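Local coordinates for hypothetical multiheme protein (Ignicoccus hospitalis KIN4/I, PDB 4QO5) that binds eight c-type hemes in a membrane-associated octaheme cytochrome and probably carries electrons along them, at residues A[92-97]-A[191-196]; A[102-107]-A[203-208]. All blocks are in the same frame, centred on the assembly; numbering follows the deposited sequence.

Interaction 1 of 2, residues A[92-97]-A[191-196]. With HEC (heme c), chain B.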
ATOM      1  N   ASP A  92      18.907  20.705  27.831  1.00 29.44           N
ATOM      2  CA  ASP A  92      19.482  19.364  27.714  1.00 28.16           C
ATOM      3  C   ASP A  92      20.988  19.406  27.458  1.00 27.56           C
ATOM      4  O   ASP A  92      21.587  18.406  27.053  1.00 29.19           O
ATOM      5  CB  ASP A  92      18.745  18.491  26.678  1.00 26.05           C
ATOM      6  CG  ASP A  92      18.675  19.120  25.291  1.00 29.79           C
ATOM      7  OD1 ASP A  92      18.769  20.361  25.174  1.00 26.87           O
ATOM      8  OD2 ASP A  92      18.491  18.354  24.307  1.00 28.05           O
ATOM      9  N   THR A  93      21.603  20.558  27.723  1.00 27.37           N
ATOM     10  CA  THR A  93      23.056  20.643  27.658  1.00 24.16           C
ATOM     11  C   THR A  93      23.682  19.845  28.803  1.00 30.31           C
ATOM     12  O   THR A  93      23.326  20.033  29.969  1.00 31.57           O
ATOM     13  CB  THR A  93      23.548  22.099  27.706  1.00 29.71           C
ATOM     14  OG1 THR A  93      23.236  22.724  26.456  1.00 27.82           O
ATOM     15  CG2 THR A  93      25.050  22.148  27.921  1.00 29.03           C
ATOM     16  N   ILE A  94      24.605  18.949  28.467  1.00 26.09           N
ATOM     17  CA  ILE A  94      25.303  18.169  29.482  1.00 26.20           C
ATOM     18  C   ILE A  94      26.797  18.163  29.218  1.00 26.91           C
ATOM     19  O   ILE A  94      27.236  18.357  28.089  1.00 28.38           O
ATOM     20  CB  ILE A  94      24.829  16.708  29.505  1.00 35.87           C
ATOM     21  CG1 ILE A  94      24.975  16.083  28.115  1.00 40.27           C
ATOM     22  CG2 ILE A  94      23.391  16.631  29.990  1.00 42.37           C
ATOM     23  CD1 ILE A  94      24.798  14.573  28.104  1.00 51.56           C
ATOM     24  N   ASP A  95      27.590  17.947  30.262  1.00 26.77           N
ATOM     25  CA  ASP A  95      29.005  17.712  30.040  1.00 30.46           C
ATOM     26  C   ASP A  95      29.179  16.345  29.378  1.00 33.93           C
ATOM     27  O   ASP A  95      28.492  15.380  29.718  1.00 31.59           O
ATOM     28  CB  ASP A  95      29.802  17.780  31.337  1.00 40.94           C
ATOM     29  CG  ASP A  95      31.289  17.926  31.083  1.00 57.78           C
ATOM     30  OD1 ASP A  95      31.729  19.063  30.798  1.00 64.27           O
ATOM     31  OD2 ASP A  95      32.009  16.904  31.145  1.00 60.30           O
ATOM     32  N   HIS A  96      30.100  16.274  28.426  1.00 26.43           N
ATOM     33  CA  HIS A  96      30.265  15.079  27.617  1.00 24.67           C
ATOM     34  C   HIS A  96      31.698  15.053  27.133  1.00 26.60           C
ATOM     35  O   HIS A  96      32.036  15.727  26.164  1.00 29.85           O
ATOM     36  CB  HIS A  96      29.316  15.140  26.425  1.00 24.09           C
ATOM     37  CG  HIS A  96      29.221  13.859  25.661  1.00 24.97           C
ATOM     38  ND1 HIS A  96      28.683  12.709  26.201  1.00 28.45           N
ATOM     39  CD2 HIS A  96      29.585  13.551  24.397  1.00 25.21           C
ATOM     40  CE1 HIS A  96      28.729  11.742  25.305  1.00 29.40           C
ATOM     41  NE2 HIS A  96      29.272  12.227  24.204  1.00 24.22           N
ATOM     42  N   PHE A  97      32.533  14.296  27.836  1.00 29.09           N
ATOM     43  CA  PHE A  97      33.954  14.175  27.522  1.00 30.80           C
ATOM     44  C   PHE A  97      34.675  15.508  27.304  1.00 35.54           C
ATOM     45  O   PHE A  97      35.497  15.651  26.396  1.00 41.77           O
ATOM     46  CB  PHE A  97      34.127  13.213  26.352  1.00 32.84           C
ATOM     47  CG  PHE A  97      33.552  11.861  26.636  1.00 31.54           C
ATOM     48  CD1 PHE A  97      34.178  11.015  27.548  1.00 37.69           C
ATOM     49  CD2 PHE A  97      32.359  11.459  26.062  1.00 28.97           C
ATOM     50  CE1 PHE A  97      33.647   9.770  27.840  1.00 39.68           C
ATOM     51  CE2 PHE A  97      31.814  10.210  26.350  1.00 32.54           C
ATOM     52  CZ  PHE A  97      32.465   9.364  27.240  1.00 37.22           C
ATOM     53  N   THR A 191      27.116   9.694  30.868  1.00 32.85           N
ATOM     54  CA  THR A 191      25.831  10.210  31.311  1.00 32.89           C
ATOM     55  C   THR A 191      24.991  10.666  30.118  1.00 33.24           C
ATOM     56  O   THR A 191      25.474  11.409  29.254  1.00 35.06           O
ATOM     57  CB  THR A 191      26.018  11.388  32.279  1.00 35.00           C
ATOM     58  OG1 THR A 191      26.786  10.958  33.405  1.00 40.30           O
ATOM     59  CG2 THR A 191      24.675  11.902  32.757  1.00 37.89           C
ATOM     60  N   LEU A 192      23.737  10.216  30.069  1.00 26.67           N
ATOM     61  CA  LEU A 192      22.834  10.566  28.975  1.00 26.80           C
ATOM     62  C   LEU A 192      21.669  11.377  29.511  1.00 25.87           C
ATOM     63  O   LEU A 192      21.326  11.283  30.690  1.00 31.02           O
ATOM     64  CB  LEU A 192      22.288   9.299  28.309  1.00 27.97           C
ATOM     65  CG  LEU A 192      23.325   8.348  27.714  1.00 31.50           C
ATOM     66  CD1 LEU A 192      22.632   7.143  27.057  1.00 29.74           C
ATOM     67  CD2 LEU A 192      24.189   9.093  26.699  1.00 30.59           C
ATOM     68  N   VAL A 193      21.057  12.176  28.650  1.00 27.21           N
ATOM     69  CA  VAL A 193      19.902  12.952  29.066  1.00 23.77           C
ATOM     70  C   VAL A 193      18.667  12.064  29.140  1.00 27.00           C
ATOM     71  O   VAL A 193      18.429  11.244  28.250  1.00 28.23           O
ATOM     72  CB  VAL A 193      19.621  14.109  28.080  1.00 28.02           C
ATOM     73  CG1 VAL A 193      18.401  14.896  28.532  1.00 28.66           C
ATOM     74  CG2 VAL A 193      20.839  15.017  27.970  1.00 28.45           C
ATOM     75  N   LYS A 194      17.877  12.227  30.193  1.00 24.67           N
ATOM     76  CA  LYS A 194      16.586  11.547  30.274  1.00 29.34           C
ATOM     77  C   LYS A 194      15.468  12.505  29.867  1.00 25.31           C
ATOM     78  O   LYS A 194      15.319  13.577  30.452  1.00 29.69           O
ATOM     79  CB  LYS A 194      16.341  10.998  31.684  1.00 29.62           C
ATOM     80  N   TYR A 195      14.695  12.116  28.856  1.00 25.78           N
ATOM     81  CA  TYR A 195      13.612  12.949  28.340  1.00 24.94           C
ATOM     82  C   TYR A 195      12.239  12.345  28.574  1.00 30.28           C
ATOM     83  O   TYR A 195      12.093  11.127  28.732  1.00 27.98           O
ATOM     84  CB  TYR A 195      13.723  13.114  26.820  1.00 21.54           C
ATOM     85  CG  TYR A 195      14.940  13.829  26.302  1.00 24.49           C
ATOM     86  CD1 TYR A 195      15.011  15.228  26.321  1.00 24.09           C
ATOM     87  CD2 TYR A 195      16.001  13.118  25.749  1.00 24.88           C
ATOM     88  CE1 TYR A 195      16.105  15.885  25.817  1.00 22.94           C
ATOM     89  CE2 TYR A 195      17.114  13.774  25.243  1.00 24.84           C
ATOM     90  CZ  TYR A 195      17.148  15.164  25.280  1.00 26.85           C
ATOM     91  OH  TYR A 195      18.232  15.833  24.790  1.00 27.19           O
ATOM     92  N   GLU A 196      11.231  13.210  28.523  1.00 27.64           N
ATOM     93  CA  GLU A 196       9.867  12.796  28.219  1.00 24.95           C
ATOM     94  C   GLU A 196       9.504  13.407  26.868  1.00 25.69           C
ATOM     95  O   GLU A 196       9.694  14.609  26.645  1.00 27.64           O
ATOM     96  CB  GLU A 196       8.877  13.283  29.282  1.00 28.53           C
ATOM     97  CG  GLU A 196       9.069  12.685  30.664  1.00 38.43           C
ATOM     98  CD  GLU A 196       8.023  13.176  31.658  1.00 48.71           C
ATOM     99  OE1 GLU A 196       7.197  14.041  31.286  1.00 52.20           O
ATOM    100  OE2 GLU A 196       8.029  12.698  32.813  1.00 52.77           O
TER
HETATM  101 FE   HEC B 601      29.417  11.294  22.237  1.00 23.27          FE
HETATM  102  CHA HEC B 601      26.507   9.844  23.321  1.00 25.08           C
HETATM  103  CHB HEC B 601      27.680  13.599  20.489  1.00 22.18           C
HETATM  104  CHC HEC B 601      32.246  13.122  21.932  1.00 23.49           C
HETATM  105  CHD HEC B 601      31.237   8.608  23.257  1.00 22.14           C
HETATM  106  NA  HEC B 601      27.446  11.624  21.933  1.00 20.76           N
HETATM  107  C1A HEC B 601      26.405  11.015  22.592  1.00 25.95           C
HETATM  108  C2A HEC B 601      25.207  11.788  22.350  1.00 19.93           C
HETATM  109  C3A HEC B 601      25.528  12.829  21.575  1.00 16.71           C
HETATM  110  C4A HEC B 601      26.945  12.742  21.283  1.00 17.73           C
HETATM  111  CMA HEC B 601      24.582  13.934  21.038  1.00 21.22           C
HETATM  112  CAA HEC B 601      23.809  11.472  22.929  1.00 26.11           C
HETATM  113  CBA HEC B 601      23.870  11.880  24.398  1.00 26.57           C
HETATM  114  CGA HEC B 601      22.523  11.835  25.071  1.00 29.55           C
HETATM  115  O1A HEC B 601      21.546  11.279  24.500  1.00 28.68           O
HETATM  116  O2A HEC B 601      22.425  12.384  26.197  1.00 27.50           O
HETATM  117  NB  HEC B 601      29.874  12.982  21.310  1.00 22.91           N
HETATM  118  C1B HEC B 601      28.989  13.871  20.732  1.00 20.94           C
HETATM  119  C2B HEC B 601      29.657  15.105  20.465  1.00 24.23           C
HETATM  120  C3B HEC B 601      30.911  14.961  20.932  1.00 29.41           C
HETATM  121  C4B HEC B 601      31.076  13.625  21.419  1.00 22.64           C
HETATM  122  CMB HEC B 601      28.927  16.322  19.834  1.00 22.27           C
HETATM  123  CAB HEC B 601      32.118  15.911  21.026  1.00 34.32           C
HETATM  124  CBB HEC B 601      31.753  17.399  21.210  1.00 26.68           C
HETATM  125  NC  HEC B 601      31.387  10.919  22.489  1.00 25.37           N
HETATM  126  C1C HEC B 601      32.394  11.847  22.423  1.00 24.09           C
HETATM  127  C2C HEC B 601      33.653  11.201  22.738  1.00 25.56           C
HETATM  128  C3C HEC B 601      33.336  10.037  23.343  1.00 28.45           C
HETATM  129  C4C HEC B 601      31.933   9.777  23.044  1.00 22.89           C
HETATM  130  CMC HEC B 601      34.887  12.082  23.012  1.00 27.96           C
HETATM  131  CAC HEC B 601      34.267   8.981  24.022  1.00 38.71           C
HETATM  132  CBC HEC B 601      35.461   9.429  24.886  1.00 42.57           C
HETATM  133  ND  HEC B 601      28.943   9.508  23.143  1.00 24.63           N
HETATM  134  C1D HEC B 601      29.875   8.512  23.424  1.00 27.00           C
HETATM  135  C2D HEC B 601      29.182   7.352  23.919  1.00 27.83           C
HETATM  136  C3D HEC B 601      27.705   7.736  23.952  1.00 26.88           C
HETATM  137  C4D HEC B 601      27.648   9.091  23.450  1.00 20.97           C
HETATM  138  CMD HEC B 601      29.813   6.005  24.348  1.00 28.65           C
HETATM  139  CAD HEC B 601      26.517   6.857  24.391  1.00 27.36           C
HETATM  140  CBD HEC B 601      26.359   5.716  23.394  1.00 32.78           C
HETATM  141  CGD HEC B 601      25.212   4.825  23.797  1.00 37.98           C
HETATM  142  O1D HEC B 601      25.107   3.705  23.231  1.00 45.72           O
HETATM  143  O2D HEC B 601      24.401   5.219  24.675  1.00 32.60           O
HETATM  144  O   HOH W   1      27.871  12.628  28.770  1.00 28.03           O
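One water ties the heme's axial histidine to the facing strand: it accepts from H96 ND1 at 2.7 Å and donates to T191 O and to D95 O. The water on ND1 and the iron on NE2, bound at 2.2 Å, together probably fix the rotation of the imidazole; H27, the histidine of the CxxCH motif, is the other axial ligand. Beside the water, I94 and V193 form a beta-branched pair whose CG2 methyls meet in apolar packing, while I94 CD1 rests 3.4 Å from the carbonyl oxygen T191 O. V193 also gives its backbone N to propionate O2A of the heme, a nearly straight bond (165°). At the far end Y195 OH donates to D92 OD2 at 2.6 Å, on the anti lone pair, with ring and carboxylate planes 70° apart. D92 CG lies between backbone N and carbonyl carbon (chi1 56°), which aims the acid at the phenol. F97 lays one ring face over the heme's C3C edge, CD2 3.2 Å from C3C, and CD2 also lies over the centre of one face of the H96 ring. A serine in its place would probably leave both the pyrrole edge and the imidazole face without their cover. Such bis-histidine ligation marks the low-spin sites of multiheme cytochromes c.

Interaction 2 of 2, residues A[102-107]-A[203-208]; sequences HPIVTP and VGRVNP. With HEC (heme c), chain C.
T106 and N207 bring two irregular loops closest, their CA atoms 6.7 Å apart; the short runs 104 to 107 and 205 to 208 lie 114° apart. I104 and N207 carry most of the packing, and R205 is the polar hub. Its CG points opposite the backbone N (chi1 -176°) and the chain bends at chi3 (74°), which carries the guanidinium to the heme: NH1 and NH2 both donate to propionate oxygen O1D, each at 2.9 Å, and NH1 also bonds the carbonyl of N200. The other edge is occupied too, since NE, at 2.7 Å, and NH2 grip N207 OD1 side-on, both bonds close to the guanidinium plane. An arginine suits this place because its planar donors can serve an anion and an amide at once. I104 lays its CG2 methyl over one guanidinium face, 3.6 Å from NH2, and sets CD1 against P208 CG, 4.1 Å away. The amide of N207 is fixed at its nitrogen as well, by the carbonyls of S211 and G213, while ND2 packs on P107 CD at 3.4 Å. T106 sets CG2 against N207 CB, and its hydroxyl bonds D209 and caps the helix that follows. The first loop leads from strand 99-101 into helix 107-110, with V105 against the heme's CMD and helix 79-83; the second follows strand 188-196, and its V203 and V206 meet helix 129-134.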
ATOM      1  N   HIS A 102      24.335  19.219  23.584  1.00 23.33           N
ATOM      2  CA  HIS A 102      22.932  18.875  23.790  1.00 21.26           C
ATOM      3  C   HIS A 102      22.511  17.945  22.660  1.00 20.96           C
ATOM      4  O   HIS A 102      22.888  18.165  21.512  1.00 21.69           O
ATOM      5  CB  HIS A 102      22.036  20.122  23.824  1.00 22.91           C
ATOM      6  CG  HIS A 102      22.107  20.968  22.587  1.00 23.27           C
ATOM      7  ND1 HIS A 102      23.137  21.852  22.347  1.00 26.08           N
ATOM      8  CD2 HIS A 102      21.272  21.068  21.520  1.00 22.80           C
ATOM      9  CE1 HIS A 102      22.934  22.459  21.188  1.00 27.69           C
ATOM     10  NE2 HIS A 102      21.817  21.989  20.658  1.00 25.33           N
ATOM     11  N   PRO A 103      21.744  16.897  22.991  1.00 21.06           N
ATOM     12  CA  PRO A 103      21.381  15.915  21.956  1.00 18.62           C
ATOM     13  C   PRO A 103      20.360  16.449  20.962  1.00 26.34           C
ATOM     14  O   PRO A 103      20.483  16.142  19.782  1.00 24.93           O
ATOM     15  CB  PRO A 103      20.770  14.767  22.762  1.00 22.26           C
ATOM     16  CG  PRO A 103      21.440  14.871  24.121  1.00 22.49           C
ATOM     17  CD  PRO A 103      21.514  16.371  24.350  1.00 24.09           C
ATOM     18  N   ILE A 104      19.372  17.220  21.417  1.00 23.56           N
ATOM     19  CA  ILE A 104      18.327  17.647  20.500  1.00 26.22           C
ATOM     20  C   ILE A 104      18.712  18.965  19.860  1.00 24.62           C
ATOM     21  O   ILE A 104      18.593  20.029  20.479  1.00 21.35           O
ATOM     22  CB  ILE A 104      16.932  17.747  21.164  1.00 23.10           C
ATOM     23  CG1 ILE A 104      16.514  16.384  21.726  1.00 24.80           C
ATOM     24  CG2 ILE A 104      15.880  18.221  20.138  1.00 21.04           C
ATOM     25  CD1 ILE A 104      15.196  16.428  22.507  1.00 23.29           C
ATOM     26  N   VAL A 105      19.213  18.875  18.631  1.00 20.09           N
ATOM     27  CA  VAL A 105      19.534  20.055  17.850  1.00 22.04           C
ATOM     28  C   VAL A 105      18.237  20.619  17.256  1.00 23.79           C
ATOM     29  O   VAL A 105      17.476  19.907  16.605  1.00 23.33           O
ATOM     30  CB  VAL A 105      20.589  19.723  16.770  1.00 20.67           C
ATOM     31  CG1 VAL A 105      20.838  20.909  15.852  1.00 20.74           C
ATOM     32  CG2 VAL A 105      21.886  19.233  17.415  1.00 19.19           C
ATOM     33  N   THR A 106      17.981  21.905  17.484  1.00 21.63           N
ATOM     34  CA  THR A 106      16.654  22.462  17.260  1.00 21.58           C
ATOM     35  C   THR A 106      16.649  23.445  16.084  1.00 22.41           C
ATOM     36  O   THR A 106      17.715  23.811  15.592  1.00 20.09           O
ATOM     37  CB  THR A 106      16.199  23.210  18.516  1.00 23.34           C
ATOM     38  OG1 THR A 106      17.016  24.372  18.672  1.00 20.79           O
ATOM     39  CG2 THR A 106      16.308  22.301  19.755  1.00 22.88           C
ATOM     40  N   PRO A 107      15.450  23.855  15.623  1.00 22.56           N
ATOM     41  CA  PRO A 107      15.377  24.876  14.560  1.00 23.87           C
ATOM     42  C   PRO A 107      16.184  26.135  14.889  1.00 24.12           C
ATOM     43  O   PRO A 107      16.786  26.759  13.997  1.00 23.78           O
ATOM     44  CB  PRO A 107      13.881  25.202  14.498  1.00 26.61           C
ATOM     45  CG  PRO A 107      13.221  23.898  14.866  1.00 20.81           C
ATOM     46  CD  PRO A 107      14.113  23.307  15.943  1.00 19.85           C
ATOM     47  N   VAL A 203       6.210  17.294  13.080  1.00 17.56           N
ATOM     48  CA  VAL A 203       6.541  18.613  12.544  1.00 18.38           C
ATOM     49  C   VAL A 203       6.418  19.760  13.535  1.00 20.93           C
ATOM     50  O   VAL A 203       7.115  20.754  13.387  1.00 21.50           O
ATOM     51  CB  VAL A 203       5.733  18.932  11.275  1.00 17.93           C
ATOM     52  CG1 VAL A 203       6.147  17.979  10.163  1.00 18.12           C
ATOM     53  CG2 VAL A 203       4.241  18.818  11.578  1.00 19.63           C
ATOM     54  N   GLY A 204       5.520  19.642  14.513  1.00 20.36           N
ATOM     55  CA  GLY A 204       5.327  20.681  15.509  1.00 18.17           C
ATOM     56  C   GLY A 204       5.941  20.356  16.865  1.00 21.95           C
ATOM     57  O   GLY A 204       5.457  20.827  17.894  1.00 22.26           O
ATOM     58  N   ARG A 205       6.995  19.540  16.878  1.00 20.46           N
ATOM     59  CA  ARG A 205       7.630  19.157  18.148  1.00 17.45           C
ATOM     60  C   ARG A 205       8.024  20.399  18.957  1.00 21.35           C
ATOM     61  O   ARG A 205       8.612  21.339  18.412  1.00 22.88           O
ATOM     62  CB  ARG A 205       8.866  18.308  17.908  1.00 18.13           C
ATOM     63  CG  ARG A 205       9.525  17.775  19.225  1.00 15.82           C
ATOM     64  CD  ARG A 205      10.741  16.959  18.856  1.00 20.01           C
ATOM     65  NE  ARG A 205      11.832  17.829  18.422  1.00 18.08           N
ATOM     66  CZ  ARG A 205      12.789  17.479  17.565  1.00 20.85           C
ATOM     67  NH1 ARG A 205      12.811  16.261  17.001  1.00 19.49           N
ATOM     68  NH2 ARG A 205      13.734  18.356  17.269  1.00 19.92           N
ATOM     69  N   VAL A 206       7.683  20.410  20.243  1.00 22.09           N
ATOM     70  CA  VAL A 206       8.041  21.545  21.106  1.00 21.59           C
ATOM     71  C   VAL A 206       9.359  21.219  21.805  1.00 28.40           C
ATOM     72  O   VAL A 206       9.409  20.384  22.698  1.00 24.48           O
ATOM     73  CB  VAL A 206       6.931  21.847  22.132  1.00 22.95           C
ATOM     74  CG1 VAL A 206       7.270  23.094  22.954  1.00 23.91           C
ATOM     75  CG2 VAL A 206       5.589  22.013  21.412  1.00 23.76           C
ATOM     76  N   ASN A 207      10.422  21.882  21.372  1.00 27.46           N
ATOM     77  CA  ASN A 207      11.773  21.547  21.788  1.00 23.96           C
ATOM     78  C   ASN A 207      12.115  22.083  23.170  1.00 23.77           C
ATOM     79  O   ASN A 207      11.423  22.966  23.680  1.00 24.08           O
ATOM     80  CB  ASN A 207      12.750  22.077  20.740  1.00 19.85           C
ATOM     81  CG  ASN A 207      12.566  21.398  19.411  1.00 24.54           C
ATOM     82  OD1 ASN A 207      12.842  20.207  19.274  1.00 24.73           O
ATOM     83  ND2 ASN A 207      12.080  22.137  18.432  1.00 21.68           N
ATOM     84  N   PRO A 208      13.179  21.541  23.785  1.00 25.26           N
ATOM     85  CA  PRO A 208      13.582  22.011  25.116  1.00 28.65           C
ATOM     86  C   PRO A 208      13.932  23.505  25.183  1.00 29.81           C
ATOM     87  O   PRO A 208      13.782  24.101  26.249  1.00 30.50           O
ATOM     88  CB  PRO A 208      14.822  21.161  25.427  1.00 25.43           C
ATOM     89  CG  PRO A 208      14.668  19.923  24.613  1.00 24.54           C
ATOM     90  CD  PRO A 208      13.966  20.372  23.341  1.00 22.15           C
TER
HETATM   91 FE   HEC C 602      23.646  14.708  15.669  1.00 18.96          FE
HETATM   92  CHA HEC C 602      20.853  13.758  17.436  1.00 15.51           C
HETATM   93  CHB HEC C 602      25.471  12.311  17.365  1.00 16.88           C
HETATM   94  CHC HEC C 602      26.274  15.555  13.851  1.00 18.45           C
HETATM   95  CHD HEC C 602      21.849  17.233  14.201  1.00 17.97           C
HETATM   96  NA  HEC C 602      23.253  13.292  17.064  1.00 18.20           N
HETATM   97  C1A HEC C 602      22.014  13.081  17.671  1.00 17.55           C
HETATM   98  C2A HEC C 602      22.135  12.020  18.636  1.00 17.88           C
HETATM   99  C3A HEC C 602      23.396  11.605  18.614  1.00 16.98           C
HETATM  100  C4A HEC C 602      24.124  12.388  17.635  1.00 14.47           C
HETATM  101  CMA HEC C 602      23.988  10.468  19.474  1.00 18.45           C
HETATM  102  CAA HEC C 602      20.992  11.513  19.551  1.00 18.92           C
HETATM  103  CBA HEC C 602      19.839  10.848  18.819  1.00 18.44           C
HETATM  104  CGA HEC C 602      20.224   9.417  18.589  1.00 23.19           C
HETATM  105  O1A HEC C 602      19.932   8.913  17.472  1.00 20.83           O
HETATM  106  O2A HEC C 602      20.834   8.802  19.509  1.00 25.76           O
HETATM  107  NB  HEC C 602      25.456  14.121  15.713  1.00 20.54           N
HETATM  108  C1B HEC C 602      26.034  13.046  16.373  1.00 16.41           C
HETATM  109  C2B HEC C 602      27.313  12.749  15.794  1.00 18.06           C
HETATM  110  C3B HEC C 602      27.447  13.632  14.794  1.00 16.23           C
HETATM  111  C4B HEC C 602      26.336  14.514  14.749  1.00 14.13           C
HETATM  112  CMB HEC C 602      28.202  11.560  16.256  1.00 26.16           C
HETATM  113  CAB HEC C 602      28.454  13.824  13.676  1.00 31.38           C
HETATM  114  CBB HEC C 602      28.952  12.451  13.105  1.00 28.02           C
HETATM  115  NC  HEC C 602      24.009  16.135  14.330  1.00 20.18           N
HETATM  116  C1C HEC C 602      25.194  16.355  13.680  1.00 16.96           C
HETATM  117  C2C HEC C 602      25.144  17.607  12.968  1.00 15.36           C
HETATM  118  C3C HEC C 602      23.833  17.904  12.923  1.00 19.60           C
HETATM  119  C4C HEC C 602      23.163  17.096  13.873  1.00 17.21           C
HETATM  120  CMC HEC C 602      26.276  17.972  11.966  1.00 17.82           C
HETATM  121  CAC HEC C 602      22.980  19.024  12.275  1.00 37.28           C
HETATM  122  CBC HEC C 602      23.406  19.429  10.835  1.00 21.74           C
HETATM  123  ND  HEC C 602      21.720  15.352  15.815  1.00 17.59           N
HETATM  124  C1D HEC C 602      21.192  16.393  15.056  1.00 14.54           C
HETATM  125  C2D HEC C 602      19.777  16.551  15.279  1.00 15.53           C
HETATM  126  C3D HEC C 602      19.438  15.483  16.308  1.00 14.99           C
HETATM  127  C4D HEC C 602      20.700  14.808  16.581  1.00 16.51           C
HETATM  128  CMD HEC C 602      18.915  17.620  14.549  1.00 19.50           C
HETATM  129  CAD HEC C 602      18.092  15.101  16.986  1.00 19.85           C
HETATM  130  CBD HEC C 602      16.978  16.127  16.903  1.00 20.25           C
HETATM  131  CGD HEC C 602      16.174  15.906  15.632  1.00 24.01           C
HETATM  132  O1D HEC C 602      15.206  16.661  15.413  1.00 25.18           O
HETATM  133  O2D HEC C 602      16.495  14.976  14.848  1.00 24.70           O

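How the interactions relate
Both contacts are buried, but interaction 1 lies towards the periphery, about 29 Å from the chain centre to its own centre, against about 16 Å for interaction 2. Each joins the region after residue 90 to the one after residue 190, and each serves a different heme. Interaction 1 is largely strand against strand, with D92 in the loop before, and its heme chemistry is metal ligation and main-chain bonding; interaction 2 sets loop against loop and holds its heme through side-chain binding of an anion. They adjoin: D92 OD2 lies 3.2 Å from I104 N, a probable hydrogen bond, and Y195 CE1 packs on I104 CD1 at 3.5 Å. D92 and Y195 thus join the two contacts.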